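Local atomic coordinates of tetracycline repressor protein class G (Acinetobacter baumannii, PDB entry 6RX9), a protein that represses the tetracycline resistance gene by binding its operator DNA through a helix-turn-helix region and loses affinity for that DNA when tetracycline binds. Residues T112-T115 with Q116-L120. Residues are numbered along the deposited sequence; the frame is centred on the assembly and turned at random.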
# COMPACT_ATOMS: atom_id res chain seq x y z
N THR A 112 10.96 17.84 -10.80
CA THR A 112 9.55 17.82 -10.33
C THR A 112 9.52 17.78 -8.79
O THR A 112 8.73 18.55 -8.21
CB THR A 112 8.77 16.65 -10.93
OG1 THR A 112 8.77 16.81 -12.35
CG2 THR A 112 7.35 16.55 -10.43
N ALA A 113 10.34 16.92 -8.18
CA ALA A 113 10.47 16.77 -6.71
C ALA A 113 10.80 18.12 -6.08
O ALA A 113 10.08 18.53 -5.15
CB ALA A 113 11.52 15.73 -6.39
N GLU A 114 11.85 18.79 -6.57
CA GLU A 114 12.35 20.08 -6.02
C GLU A 114 11.26 21.15 -6.14
O GLU A 114 11.04 21.87 -5.15
CB GLU A 114 13.63 20.52 -6.73
CG GLU A 114 14.19 21.82 -6.18
CD GLU A 114 15.70 22.00 -6.29
OE1 GLU A 114 16.38 21.03 -6.68
OE2 GLU A 114 16.18 23.10 -5.98
N THR A 115 10.60 21.24 -7.30
CA THR A 115 9.48 22.19 -7.55
C THR A 115 8.38 21.97 -6.50
O THR A 115 7.93 22.97 -5.91
CB THR A 115 8.92 22.05 -8.98
OG1 THR A 115 9.99 22.20 -9.91
CG2 THR A 115 7.85 23.07 -9.29
N GLN A 116 7.97 20.71 -6.29
CA GLN A 116 6.92 20.33 -5.30
C GLN A 116 7.36 20.74 -3.89
O GLN A 116 6.56 21.39 -3.19
CB GLN A 116 6.64 18.82 -5.36
CG GLN A 116 5.88 18.38 -6.60
CD GLN A 116 5.50 16.92 -6.54
OE1 GLN A 116 5.97 16.16 -5.69
NE2 GLN A 116 4.63 16.50 -7.45
N ILE A 117 8.58 20.37 -3.49
CA ILE A 117 9.13 20.63 -2.12
C ILE A 117 9.24 22.15 -1.90
O ILE A 117 8.77 22.62 -0.84
CB ILE A 117 10.49 19.92 -1.93
CG1 ILE A 117 10.33 18.39 -1.94
CG2 ILE A 117 11.18 20.40 -0.66
CD1 ILE A 117 11.62 17.64 -2.18
N ARG A 118 9.82 22.88 -2.85
CA ARG A 118 10.03 24.35 -2.75
C ARG A 118 8.67 25.07 -2.64
O ARG A 118 8.59 26.05 -1.88
CB ARG A 118 10.85 24.87 -3.94
CG ARG A 118 12.35 24.64 -3.81
CD ARG A 118 13.13 25.48 -4.79
NE ARG A 118 14.56 25.17 -4.82
CZ ARG A 118 15.47 25.64 -3.96
NH1 ARG A 118 15.12 26.44 -2.97
NH2 ARG A 118 16.74 25.30 -4.10
N PHE A 119 7.64 24.58 -3.34
CA PHE A 119 6.26 25.13 -3.29
C PHE A 119 5.66 24.95 -1.89
O PHE A 119 5.12 25.93 -1.34
CB PHE A 119 5.35 24.48 -4.35
CG PHE A 119 3.89 24.84 -4.20
CD1 PHE A 119 3.45 26.13 -4.43
CD2 PHE A 119 2.96 23.88 -3.83
CE1 PHE A 119 2.11 26.47 -4.29
CE2 PHE A 119 1.62 24.21 -3.69
CZ PHE A 119 1.20 25.50 -3.92
N LEU A 120 5.76 23.75 -1.32
CA LEU A 120 5.24 23.46 0.05
C LEU A 120 5.98 24.34 1.06
O LEU A 120 5.32 24.87 1.98
CB LEU A 120 5.40 21.97 0.37
CG LEU A 120 4.46 21.03 -0.39
CD1 LEU A 120 4.57 19.61 0.14
CD2 LEU A 120 3.02 21.51 -0.33
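Glu114 and Arg118, one turn apart on helix 110-122, run side by side in the same direction and close an i to i+4 salt bridge. A single carboxylate oxygen does the work: Glu114 OE2 takes Arg118 NE at 2.9 Å on its anti lone pair, and Arg118 NH2, also 2.9 Å from Glu114 OE2, meets it nearly along the C-O axis. With one oxygen shared by two donors, both N-H bonds are bent, 145° at NE and 138° at NH2. OE2 sits at the side edge of the guanidinium, close to its plane, while the two flat groups are turned 38° apart. Glu114 OE1 is hydrogen-bonded to Ser169 of the second subunit, whose helix 170-182 supplies Phe171 for a cation-pi contact with Arg118 and Leu172 for packing on Ile117. The backbone i to i+4 bond from Arg118 N to Glu114 O is 2.8 Å.

On another side of the helix, Gln116 lies alongside Thr112, NE2 4.0 Å from Thr112 CG2, and that amide nitrogen bonds to Ser67 O. Gln116 also touches Asn82, which probably binds tetracycline, so this face probably lies beside the drug pocket. Ile117 and Leu120 pack against helix 127-155, and Leu120 also reaches Trp75 of helix 75-91.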